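Local structure of ribokinase RBSK (Mycobacterium tuberculosis, 3GO6) at residues V28-T33 with A85-A90; A38-G43 with I113-A118; A66-A71 with D290-A295; A160-A165 with Q187-I192; A193-A198 with H212-L217. The protein probably catalyses the magnesium-dependent transfer of a phosphoryl group from ATP to O-5 of D-ribose, working as a homodimer of the PfkB carbohydrate kinase family. One frame throughout, in Å; residues are numbered along the deposited sequence.

How the contacts relate
Contacts 1 and 2 both reach the small four-stranded sheet: contact 1 joins strand 29-35 to helix 83-94, contact 2 neighbouring strand 110-116 to loop 38-43. Their centres lie about 22 Å apart, and they touch through Leu32, Thr33, Ile113, Ile114 and Val116. Contact 5 pairs two strands of the eight-stranded sheet, contact 4 is two helices packed on it, and contact 3 joins helix 58-68 to the loop before helix 295-303. Along the chain, contacts 1, 2 and 3 interlock; contacts 4 and 5, centres about 15 Å apart, follow one another inside the loop closed by contact 3. Asn29, Asp31 and Asp248 all bond the ribose, consistent with the small sheet acting as a lid, as in ribokinases.

Contact 1: residues V28-T33 with A85-A90; sequences VNMDLT and AAQLRA. With RIB (alpha-D-ribofuranose), chain C.
Leu88 reaches from helix 83-94 to meet Val28, just before strand 29-35, and Asn29 and Met30 within it. Its CD2 methyl rests 3.4 Å from Asn29 O, while its CB lies 3.9 Å from Val28 CG2, the two side chains approaching at a slant. Met30 arrives beside them by a bent route. Its CG is anti to the backbone N (chi1 -173°), but the chain then turns at both chi2 and chi3, which brings CE within 3.8 Å of Leu88 CD2. The same methyl sits 3.6 Å from CD of Gln87, whose extended chain crosses the methionine at about a right angle. A flexible thioether suits this place because it can fold into the angle between a leucine and an amide. The polar end of Gln87 looks elsewhere: OE1 accepts a hydrogen bond from Arg53 on the adjoining strand 50-56. The strand and helix segments run nearly perpendicular, with axes 8.8 Å apart.

Asn29 and Asp31 supply part of the grip on the ribose, completed by Glu152, Asp248, Asn61 and the backbone of Gly57 and Lys58. Asn29 ND2 donates a nearly straight bond to O2 of the sugar (3.0 Å, 170° at the hydrogen), and the same nitrogen is bonded to Glu152. Asp31 takes two adjacent hydroxyls with separate oxygens, OD1 accepting from O2 and OD2 from O3, each at 2.6 Å. This chemistry implies a division of labour: apolar groups join strand to helix, while the paired carboxylate oxygens read the neighbouring hydroxyls and help fix the sugar's orientation.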
# COMPACT_ATOMS: atom_id res chain seq x y z
N VAL A 28 -0.38 -16.50 1.93
CA VAL A 28 -0.19 -16.01 0.57
C VAL A 28 -0.89 -14.65 0.49
O VAL A 28 -2.06 -14.52 0.85
CB VAL A 28 -0.69 -17.05 -0.52
CG1 VAL A 28 -2.19 -17.48 -0.28
CG2 VAL A 28 -0.45 -16.53 -1.96
N ASN A 29 -0.14 -13.63 0.06
CA ASN A 29 -0.59 -12.24 0.09
C ASN A 29 -0.27 -11.62 -1.24
O ASN A 29 0.72 -12.01 -1.86
CB ASN A 29 0.20 -11.41 1.14
CG ASN A 29 0.07 -11.93 2.55
OD1 ASN A 29 -1.01 -12.30 2.99
ND2 ASN A 29 1.20 -11.97 3.29
N MET A 30 -1.05 -10.64 -1.68
CA MET A 30 -0.57 -9.73 -2.73
C MET A 30 0.29 -8.62 -2.08
O MET A 30 -0.15 -8.00 -1.12
CB MET A 30 -1.74 -9.14 -3.52
CG MET A 30 -1.31 -8.32 -4.73
SD MET A 30 -0.64 -9.34 -6.07
CE MET A 30 -2.06 -10.37 -6.52
N ASP A 31 1.49 -8.38 -2.62
CA ASP A 31 2.46 -7.47 -2.05
C ASP A 31 2.46 -6.16 -2.81
O ASP A 31 2.54 -6.16 -4.05
CB ASP A 31 3.89 -8.05 -2.16
CG ASP A 31 4.16 -9.18 -1.17
OD1 ASP A 31 3.34 -9.38 -0.25
OD2 ASP A 31 5.20 -9.87 -1.32
N LEU A 32 2.42 -5.07 -2.07
CA LEU A 32 2.63 -3.73 -2.64
C LEU A 32 4.00 -3.30 -2.12
O LEU A 32 4.18 -3.11 -0.92
CB LEU A 32 1.53 -2.77 -2.19
CG LEU A 32 0.12 -3.16 -2.67
CD1 LEU A 32 -0.89 -2.23 -2.04
CD2 LEU A 32 0.01 -3.10 -4.18
N THR A 33 4.98 -3.22 -3.01
CA THR A 33 6.36 -2.91 -2.62
C THR A 33 6.68 -1.48 -3.04
O THR A 33 6.56 -1.14 -4.22
CB THR A 33 7.38 -3.89 -3.20
OG1 THR A 33 7.00 -5.24 -2.92
CG2 THR A 33 8.80 -3.64 -2.64
N ALA A 85 -6.84 -13.54 -5.92
CA ALA A 85 -6.56 -14.95 -5.73
C ALA A 85 -6.16 -15.66 -7.02
O ALA A 85 -5.38 -16.61 -6.99
CB ALA A 85 -7.75 -15.65 -5.11
N ALA A 86 -6.69 -15.23 -8.16
CA ALA A 86 -6.34 -15.88 -9.45
C ALA A 86 -4.86 -15.67 -9.78
O ALA A 86 -4.17 -16.58 -10.21
CB ALA A 86 -7.22 -15.32 -10.59
N GLN A 87 -4.39 -14.44 -9.58
CA GLN A 87 -3.00 -14.06 -9.80
C GLN A 87 -2.06 -14.76 -8.80
O GLN A 87 -0.96 -15.20 -9.16
CB GLN A 87 -2.91 -12.53 -9.72
CG GLN A 87 -1.56 -11.94 -10.10
CD GLN A 87 -1.55 -10.41 -10.11
OE1 GLN A 87 -2.61 -9.77 -10.08
NE2 GLN A 87 -0.35 -9.83 -10.17
N LEU A 88 -2.49 -14.88 -7.54
CA LEU A 88 -1.71 -15.56 -6.50
C LEU A 88 -1.55 -17.06 -6.80
O LEU A 88 -0.45 -17.61 -6.68
CB LEU A 88 -2.36 -15.37 -5.11
CG LEU A 88 -2.44 -13.92 -4.63
CD1 LEU A 88 -3.20 -13.89 -3.29
CD2 LEU A 88 -1.01 -13.37 -4.49
N ARG A 89 -2.65 -17.70 -7.18
CA ARG A 89 -2.62 -19.12 -7.57
C ARG A 89 -1.72 -19.36 -8.79
O ARG A 89 -0.97 -20.32 -8.83
CB ARG A 89 -4.03 -19.61 -7.92
CG ARG A 89 -4.96 -19.83 -6.75
CD ARG A 89 -6.44 -19.89 -7.25
NE ARG A 89 -7.39 -20.06 -6.13
CZ ARG A 89 -7.54 -21.22 -5.50
NH1 ARG A 89 -6.80 -22.25 -5.90
NH2 ARG A 89 -8.40 -21.35 -4.50
N ALA A 90 -1.84 -18.51 -9.79
CA ALA A 90 -1.07 -18.67 -11.02
C ALA A 90 0.44 -18.51 -10.73
O ALA A 90 1.26 -19.21 -11.31
CB ALA A 90 -1.52 -17.67 -12.06
O5 RIB C . 8.89 -12.03 4.03
C5 RIB C . 8.25 -11.12 3.11
C4 RIB C . 6.75 -11.49 3.00
O4 RIB C . 6.12 -11.15 4.25
C3 RIB C . 6.01 -10.70 1.95
O3 RIB C . 5.84 -11.38 0.68
C2 RIB C . 4.69 -10.35 2.62
O2 RIB C . 3.57 -10.89 1.90
C1 RIB C . 4.74 -10.85 4.05
O1 RIB C . 4.00 -12.07 4.22

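Contact 2: residues A38-G43 with I113-A118; sequences ALPRPG and IIVVDA
Leu39 lays its branched end between Val115 and Asp117. Its CD2 methyl comes within 3.8 Å of Val115 CG1, the two side chains sliding past one another in opposite directions, and lies equally near Val115 O. On the aspartate side, Leu39 CG is 3.6 Å from Asp117 OD2, a van der Waals approach of hydrocarbon to a carboxylate oxygen. Pro40 adds its CD at 4.3 Å from Val115 CG1, a looser touch. Leucine suits the place because it can meet a valine methyl with one branch while the other, CD1, lies alongside the carboxylate.

In Asp117 a chi1 of 73° sets CG between the backbone N and the carbonyl carbon, and OD1 is hydrogen-bonded to Ser119 OG, with a weaker bond from Glu121 N. The polar end is thus tied into the turn that follows strand 110-116, while the CB of Asp117 faces Ala38.

The second subunit packs against the same region: its Pro42 meets Leu39, its Thr123 meets Pro40 and its Leu125 meets Val115, placing the loop between strands 29-35 and 45-47 at the dimer interface. Within the subunit, Leu39 also touches Thr123, and strand 110-116 runs between strands 29-35 and 122-127 of the small sheet.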
# COMPACT_ATOMS: atom_id res chain seq x y z
N ALA A 38 14.06 7.11 2.89
CA ALA A 38 14.03 6.74 4.30
C ALA A 38 12.66 6.14 4.68
O ALA A 38 11.62 6.61 4.21
CB ALA A 38 14.32 7.96 5.17
N LEU A 39 12.66 5.13 5.55
CA LEU A 39 11.40 4.61 6.08
C LEU A 39 10.61 5.73 6.78
O LEU A 39 11.20 6.53 7.52
CB LEU A 39 11.65 3.45 7.05
CG LEU A 39 12.42 2.25 6.51
CD1 LEU A 39 12.83 1.31 7.63
CD2 LEU A 39 11.60 1.47 5.44
N PRO A 40 9.28 5.79 6.54
CA PRO A 40 8.46 6.81 7.22
C PRO A 40 8.49 6.64 8.75
O PRO A 40 8.50 5.52 9.26
CB PRO A 40 7.04 6.55 6.69
CG PRO A 40 7.21 5.72 5.44
CD PRO A 40 8.47 4.92 5.65
N ARG A 41 8.52 7.77 9.46
CA ARG A 41 8.42 7.77 10.91
C ARG A 41 6.99 8.12 11.29
O ARG A 41 6.27 8.66 10.47
CB ARG A 41 9.42 8.77 11.52
CG ARG A 41 10.86 8.28 11.47
CD ARG A 41 11.86 9.44 11.59
NE ARG A 41 11.73 10.34 10.46
CZ ARG A 41 12.55 11.37 10.20
NH1 ARG A 41 13.57 11.64 11.00
NH2 ARG A 41 12.32 12.12 9.13
N PRO A 42 6.57 7.78 12.52
CA PRO A 42 5.19 8.07 12.91
C PRO A 42 4.80 9.52 12.66
O PRO A 42 5.57 10.44 12.96
CB PRO A 42 5.17 7.72 14.40
CG PRO A 42 6.21 6.67 14.53
CD PRO A 42 7.30 7.10 13.60
N GLY A 43 3.62 9.72 12.08
CA GLY A 43 3.11 11.06 11.79
C GLY A 43 3.55 11.65 10.47
O GLY A 43 3.01 12.66 10.03
N ILE A 113 2.27 -4.74 2.76
CA ILE A 113 2.99 -3.54 2.34
C ILE A 113 4.46 -3.76 2.68
O ILE A 113 4.81 -4.01 3.84
CB ILE A 113 2.52 -2.25 3.10
CG1 ILE A 113 1.00 -2.07 3.02
CG2 ILE A 113 3.26 -0.98 2.58
CD1 ILE A 113 0.45 -2.06 1.59
N ILE A 114 5.32 -3.68 1.67
CA ILE A 114 6.75 -3.82 1.86
C ILE A 114 7.36 -2.45 1.53
O ILE A 114 7.12 -1.91 0.45
CB ILE A 114 7.38 -4.87 0.92
CG1 ILE A 114 6.51 -6.15 0.78
CG2 ILE A 114 8.88 -5.10 1.28
CD1 ILE A 114 6.44 -6.95 1.92
N VAL A 115 8.16 -1.91 2.44
CA VAL A 115 8.83 -0.64 2.16
C VAL A 115 10.35 -0.87 2.22
O VAL A 115 10.84 -1.46 3.18
CB VAL A 115 8.40 0.45 3.17
CG1 VAL A 115 8.95 1.84 2.72
CG2 VAL A 115 6.89 0.49 3.29
N VAL A 116 11.06 -0.42 1.18
CA VAL A 116 12.50 -0.71 1.04
C VAL A 116 13.18 0.65 0.94
O VAL A 116 12.79 1.48 0.12
CB VAL A 116 12.79 -1.57 -0.22
CG1 VAL A 116 14.30 -1.86 -0.38
CG2 VAL A 116 11.99 -2.88 -0.16
N ASP A 117 14.15 0.88 1.83
CA ASP A 117 14.84 2.18 1.91
C ASP A 117 16.19 2.18 1.18
O ASP A 117 16.59 1.20 0.54
CB ASP A 117 14.94 2.69 3.37
CG ASP A 117 15.96 1.92 4.24
OD1 ASP A 117 16.87 1.25 3.72
OD2 ASP A 117 15.86 2.01 5.49
N ALA A 118 16.90 3.31 1.28
CA ALA A 118 18.17 3.49 0.56
C ALA A 118 19.28 2.51 0.95
O ALA A 118 20.18 2.25 0.14
CB ALA A 118 18.63 4.95 0.69

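Contact 3: residues A66-A71 with D290-A295; sequences AARAGA and DCAPAA
Arg68 stretches along the backbone of 290-293, overlapping Ala292 with its aliphatic part, where CD lies 4.0 Å from Ala292 CB. An extended chain from CG to NE carries the guanidinium to a cluster of oxygens. NH1 donates to Ala292 O at 2.9 Å, on a lone pair in the carbonyl plane and in the plane of the guanidinium, and makes a weak bond to Asp290 O. NH2 forms a salt bridge with Asp290 OD1 at 2.6 Å. The guanidinium and carboxylate planes are 89° apart, and NH2 meets OD1 from above the carboxylate plane, 38° out of it. NH2 also bonds to Asn95. Arginine suits the place because its several N-H groups can serve two carbonyls and a carboxylate at the end of a long apolar stem.

Nearer the helix end, Arg68 O receives a weak hydrogen bond of 3.1 Å from Ala295 N. Gly70 then turns the chain with positive phi in a Schellman motif, a backbone shape that favours glycine.

The side chain of Cys291 lies about 4 Å (nearest atoms) from the magnesium ion and touches Ala282 of its site. The contact joins the C-terminal end of helix 58-68 to the loop before helix 295-303, and Cys291, Ala292 and Pro293 touch Val249 of helix 246-257.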
# COMPACT_ATOMS: atom_id res chain seq x y z
N ALA A 66 11.76 -23.16 -1.95
CA ALA A 66 12.00 -24.60 -1.83
C ALA A 66 11.91 -25.33 -3.19
O ALA A 66 12.71 -26.22 -3.47
CB ALA A 66 11.03 -25.22 -0.82
N ALA A 67 10.92 -24.95 -4.01
CA ALA A 67 10.76 -25.53 -5.35
C ALA A 67 11.92 -25.19 -6.29
O ALA A 67 12.47 -26.08 -6.96
CB ALA A 67 9.42 -25.12 -5.97
N ARG A 68 12.32 -23.92 -6.31
CA ARG A 68 13.50 -23.52 -7.10
C ARG A 68 14.80 -24.19 -6.63
O ARG A 68 15.70 -24.44 -7.43
CB ARG A 68 13.65 -22.01 -7.16
CG ARG A 68 12.51 -21.33 -7.93
CD ARG A 68 12.74 -19.85 -8.05
NE ARG A 68 11.60 -19.15 -8.65
CZ ARG A 68 11.55 -17.84 -8.83
NH1 ARG A 68 12.57 -17.07 -8.49
NH2 ARG A 68 10.47 -17.28 -9.37
N ALA A 69 14.88 -24.48 -5.32
CA ALA A 69 16.02 -25.20 -4.75
C ALA A 69 15.99 -26.72 -4.97
O ALA A 69 16.91 -27.41 -4.53
CB ALA A 69 16.16 -24.89 -3.24
N GLY A 70 14.95 -27.25 -5.61
CA GLY A 70 14.90 -28.66 -6.01
C GLY A 70 13.95 -29.57 -5.24
O GLY A 70 13.88 -30.78 -5.50
N ALA A 71 13.20 -29.00 -4.29
CA ALA A 71 12.24 -29.80 -3.55
C ALA A 71 10.97 -30.01 -4.37
O ALA A 71 10.66 -29.22 -5.27
CB ALA A 71 11.89 -29.14 -2.18
N ASP A 290 9.76 -12.96 -6.09
CA ASP A 290 10.40 -13.55 -7.25
C ASP A 290 11.94 -13.57 -7.18
O ASP A 290 12.62 -13.70 -8.21
CB ASP A 290 9.91 -12.86 -8.53
CG ASP A 290 10.21 -13.67 -9.80
OD1 ASP A 290 9.80 -14.85 -9.88
OD2 ASP A 290 10.83 -13.11 -10.72
N CYS A 291 12.50 -13.52 -5.98
CA CYS A 291 13.96 -13.39 -5.84
C CYS A 291 14.73 -14.67 -5.49
O CYS A 291 15.97 -14.63 -5.32
CB CYS A 291 14.28 -12.30 -4.82
SG CYS A 291 13.71 -12.66 -3.13
N ALA A 292 14.04 -15.80 -5.38
CA ALA A 292 14.70 -17.07 -5.01
C ALA A 292 15.57 -17.61 -6.16
O ALA A 292 15.10 -17.69 -7.30
CB ALA A 292 13.68 -18.10 -4.57
N PRO A 293 16.83 -17.96 -5.88
CA PRO A 293 17.71 -18.45 -6.92
C PRO A 293 17.44 -19.92 -7.26
O PRO A 293 16.89 -20.68 -6.45
CB PRO A 293 19.09 -18.29 -6.29
CG PRO A 293 18.85 -18.56 -4.85
CD PRO A 293 17.52 -17.89 -4.57
N ALA A 294 17.85 -20.32 -8.46
CA ALA A 294 17.78 -21.72 -8.86
C ALA A 294 18.84 -22.52 -8.13
O ALA A 294 19.84 -21.95 -7.64
CB ALA A 294 17.93 -21.85 -10.40
N ALA A 295 18.64 -23.84 -8.03
CA ALA A 295 19.59 -24.70 -7.32
C ALA A 295 21.02 -24.53 -7.86
O ALA A 295 21.99 -24.49 -7.09
CB ALA A 295 19.15 -26.15 -7.41

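Contact 4: residues A160-A165 with Q187-I192; sequences AAARAA and QDLAAI
Asp188 O accepts a hydrogen bond from a water at 2.7 Å, and this water in turn weakly accepts from Arg163 NH2 at 3.4 Å, giving a bridge between the helices. Arg163 reaches it with its chain extended from CG to NE. Its NH2 remains 4.0 Å from Asp188 OD2, so the opposite charges are near each other but beyond a salt bridge; the guanidinium and carboxylate planes are 33° apart. Any attraction between them is probably modest and long-range. A long, flexible arginine suits this exposed margin, where its charged end can be hydrated while its stem lies against the neighbouring helix.

Away from the water, the contact is apolar. Ala162 faces the second helix and its small CB receives two methyls, Leu189 CD1 at 3.5 Å and Ile192 CD1 at 3.9 Å. The same isoleucine methyl also touches Arg163 CG at 3.8 Å, where the two side chains cross at about a right angle. Ile192 holds CG1 between its backbone N and carbonyl carbon (chi1 63°), with the outer part of the chain extended so that CD1 touches both Ala162 CB and Arg163 CG. Alanine lets these branches come close to the first helix.

The segments of helices 155-167 and 183-192 run roughly parallel at 26°, with axes 10.1 Å apart. Both lie on the large sheet: Ala162 rests on Val172 and Leu189 on Val174 of strand 171-175, while Ala161 and Ala165 touch Leu147 of strand 146-149.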
# COMPACT_ATOMS: atom_id res chain seq x y z
N ALA A 160 -1.61 -27.71 14.51
CA ALA A 160 -2.24 -28.91 13.96
C ALA A 160 -1.41 -29.54 12.85
O ALA A 160 -1.25 -30.76 12.83
CB ALA A 160 -3.64 -28.60 13.46
N ALA A 161 -0.88 -28.73 11.93
CA ALA A 161 -0.01 -29.26 10.88
C ALA A 161 1.23 -29.91 11.49
O ALA A 161 1.66 -30.99 11.06
CB ALA A 161 0.41 -28.16 9.91
N ALA A 162 1.80 -29.25 12.50
CA ALA A 162 3.02 -29.77 13.16
C ALA A 162 2.78 -31.13 13.81
O ALA A 162 3.61 -32.04 13.68
CB ALA A 162 3.54 -28.77 14.17
N ARG A 163 1.66 -31.27 14.51
CA ARG A 163 1.32 -32.54 15.18
C ARG A 163 1.10 -33.68 14.19
O ARG A 163 1.58 -34.80 14.42
CB ARG A 163 0.11 -32.38 16.10
CG ARG A 163 0.44 -31.67 17.39
CD ARG A 163 -0.81 -31.19 18.11
NE ARG A 163 -0.46 -30.71 19.44
CZ ARG A 163 -1.26 -30.00 20.23
NH1 ARG A 163 -2.49 -29.67 19.83
NH2 ARG A 163 -0.82 -29.61 21.42
N ALA A 164 0.40 -33.38 13.09
CA ALA A 164 0.24 -34.36 11.99
C ALA A 164 1.59 -34.74 11.37
O ALA A 164 1.91 -35.93 11.25
CB ALA A 164 -0.69 -33.81 10.94
N ALA A 165 2.38 -33.74 11.00
CA ALA A 165 3.71 -33.99 10.45
C ALA A 165 4.56 -34.85 11.38
O ALA A 165 5.22 -35.78 10.94
CB ALA A 165 4.44 -32.67 10.13
N GLN A 187 3.44 -21.84 22.77
CA GLN A 187 4.12 -22.73 23.71
C GLN A 187 3.97 -24.19 23.32
O GLN A 187 4.93 -24.94 23.40
CB GLN A 187 3.65 -22.47 25.14
CG GLN A 187 4.16 -21.15 25.70
CD GLN A 187 3.35 -20.66 26.87
OE1 GLN A 187 2.25 -21.15 27.14
NE2 GLN A 187 3.88 -19.66 27.57
N ASP A 188 2.78 -24.57 22.86
CA ASP A 188 2.53 -25.92 22.37
C ASP A 188 3.31 -26.21 21.10
O ASP A 188 3.84 -27.30 20.94
CB ASP A 188 1.03 -26.15 22.13
CG ASP A 188 0.22 -26.19 23.43
OD1 ASP A 188 0.83 -26.28 24.52
OD2 ASP A 188 -1.03 -26.11 23.36
N LEU A 189 3.39 -25.24 20.19
CA LEU A 189 4.19 -25.42 18.97
C LEU A 189 5.68 -25.50 19.31
O LEU A 189 6.39 -26.35 18.78
CB LEU A 189 3.90 -24.32 17.94
CG LEU A 189 4.55 -24.42 16.54
CD1 LEU A 189 4.34 -25.77 15.89
CD2 LEU A 189 4.01 -23.31 15.65
N ALA A 190 6.15 -24.63 20.20
CA ALA A 190 7.58 -24.62 20.58
C ALA A 190 8.02 -25.96 21.20
O ALA A 190 9.12 -26.45 20.92
CB ALA A 190 7.87 -23.45 21.51
N ALA A 191 7.13 -26.55 21.99
CA ALA A 191 7.38 -27.84 22.68
C ALA A 191 7.75 -28.95 21.71
O ALA A 191 8.51 -29.86 22.07
CB ALA A 191 6.14 -28.25 23.52
N ILE A 192 7.24 -28.88 20.48
CA ILE A 192 7.45 -29.95 19.51
C ILE A 192 8.26 -29.60 18.24
O ILE A 192 8.60 -30.50 17.47
CB ILE A 192 6.09 -30.63 19.09
CG1 ILE A 192 5.15 -29.63 18.40
CG2 ILE A 192 5.40 -31.25 20.32
CD1 ILE A 192 3.95 -30.29 17.72
O HOH W 1 2.57 -29.49 21.92

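Contact 5: residues A193-A198 with H212-L217; sequences ADVVIA and HFVITL
Strands 195-199 and 212-216 run parallel, their segments 13° apart, joined by five backbone hydrogen bonds from His212 N to Asp194 O through to Thr216 N to Ala198 O, among which Val214 N to Val196 O is 2.8 Å long and nearly straight, 166° at the hydrogen.

On one face, Val195 CG1 meets Val214 CG2 at 4.0 Å; beta-branched residues suit these extended backbones. Further along, Ile197 CG2 meets Thr216 CG2, also at 4.0 Å. On the other face, Val196 and Phe213 lie side by side and point the same way, with Val196 CG1 3.7 Å from Phe213 CE1. The ring turns its edge to Val196 O, while Ile215 CG1 lies over one face, offset toward the rim. Ala198 CB lies 4.5 Å from Phe213 CE1, its small side chain fitting beside the ring.

Thr216 ends the strand, and with Leu217 just after it probably contributes to ATP binding. The pair forms a beta-alpha-beta unit with helix 200-205, which packs on Phe213 and Ile215; helix 246-257 covers the opposite face at Ile197 and Val214 and also touches Thr216, and strand 171-175 flanks strand 195-199.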
# COMPACT_ATOMS: atom_id res chain seq x y z
N ALA A 193 8.56 -28.32 18.01
CA ALA A 193 9.32 -27.93 16.80
C ALA A 193 10.71 -28.57 16.78
O ALA A 193 11.42 -28.53 17.78
CB ALA A 193 9.45 -26.39 16.69
N ASP A 194 11.09 -29.14 15.64
CA ASP A 194 12.43 -29.66 15.41
C ASP A 194 13.41 -28.51 15.12
O ASP A 194 14.52 -28.48 15.66
CB ASP A 194 12.43 -30.67 14.25
CG ASP A 194 11.63 -31.95 14.57
OD1 ASP A 194 11.79 -32.49 15.69
OD2 ASP A 194 10.83 -32.40 13.70
N VAL A 195 12.99 -27.59 14.25
CA VAL A 195 13.83 -26.50 13.75
C VAL A 195 13.00 -25.24 13.83
O VAL A 195 11.82 -25.26 13.45
CB VAL A 195 14.23 -26.70 12.24
CG1 VAL A 195 15.20 -25.61 11.74
CG2 VAL A 195 14.82 -28.07 12.02
N VAL A 196 13.59 -24.16 14.35
CA VAL A 196 12.96 -22.85 14.34
C VAL A 196 13.91 -21.89 13.66
O VAL A 196 15.11 -21.87 13.97
CB VAL A 196 12.58 -22.33 15.75
CG1 VAL A 196 11.99 -20.94 15.65
CG2 VAL A 196 11.56 -23.26 16.38
N ILE A 197 13.37 -21.12 12.71
CA ILE A 197 14.12 -20.10 11.97
C ILE A 197 13.55 -18.79 12.38
O ILE A 197 12.33 -18.58 12.34
CB ILE A 197 13.95 -20.27 10.44
CG1 ILE A 197 14.36 -21.68 10.01
CG2 ILE A 197 14.74 -19.18 9.65
CD1 ILE A 197 13.80 -22.11 8.62
N ALA A 198 14.43 -17.87 12.80
CA ALA A 198 13.98 -16.58 13.27
C ALA A 198 15.11 -15.58 13.23
O ALA A 198 16.26 -15.98 13.35
CB ALA A 198 13.43 -16.69 14.68
N HIS A 212 16.88 -27.61 16.99
CA HIS A 212 17.80 -26.85 16.15
C HIS A 212 17.29 -25.41 15.98
O HIS A 212 16.34 -25.19 15.23
CB HIS A 212 17.94 -27.55 14.79
CG HIS A 212 18.25 -29.01 14.89
ND1 HIS A 212 19.50 -29.49 15.21
CD2 HIS A 212 17.47 -30.11 14.70
CE1 HIS A 212 19.48 -30.81 15.22
NE2 HIS A 212 18.26 -31.21 14.92
N PHE A 213 17.89 -24.46 16.69
CA PHE A 213 17.50 -23.05 16.64
C PHE A 213 18.41 -22.36 15.62
O PHE A 213 19.63 -22.31 15.80
CB PHE A 213 17.64 -22.38 18.01
CG PHE A 213 16.58 -21.34 18.33
CD1 PHE A 213 15.83 -20.71 17.31
CD2 PHE A 213 16.35 -20.96 19.66
CE1 PHE A 213 14.86 -19.75 17.62
CE2 PHE A 213 15.38 -20.00 19.99
CZ PHE A 213 14.62 -19.39 18.97
N VAL A 214 17.81 -21.87 14.53
CA VAL A 214 18.54 -21.24 13.43
C VAL A 214 18.21 -19.76 13.46
O VAL A 214 17.10 -19.34 13.10
CB VAL A 214 18.19 -21.86 12.05
CG1 VAL A 214 18.96 -21.17 10.92
CG2 VAL A 214 18.49 -23.37 12.03
N ILE A 215 19.16 -18.96 13.91
CA ILE A 215 18.90 -17.54 14.10
C ILE A 215 19.60 -16.78 12.99
O ILE A 215 20.82 -16.74 12.92
CB ILE A 215 19.34 -17.03 15.50
CG1 ILE A 215 18.66 -17.80 16.64
CG2 ILE A 215 19.02 -15.54 15.67
CD1 ILE A 215 19.49 -19.00 17.08
N THR A 216 18.81 -16.17 12.10
CA THR A 216 19.38 -15.48 10.95
C THR A 216 19.93 -14.12 11.39
O THR A 216 19.37 -13.48 12.28
CB THR A 216 18.33 -15.29 9.84
OG1 THR A 216 17.21 -14.58 10.38
CG2 THR A 216 17.86 -16.67 9.30
N LEU A 217 21.02 -13.71 10.76
CA LEU A 217 21.79 -12.55 11.17
C LEU A 217 22.00 -11.59 9.99
O LEU A 217 23.05 -10.96 9.89
CB LEU A 217 23.17 -13.00 11.68
CG LEU A 217 23.25 -14.00 12.83
CD1 LEU A 217 24.69 -14.46 13.01
CD2 LEU A 217 22.69 -13.39 14.13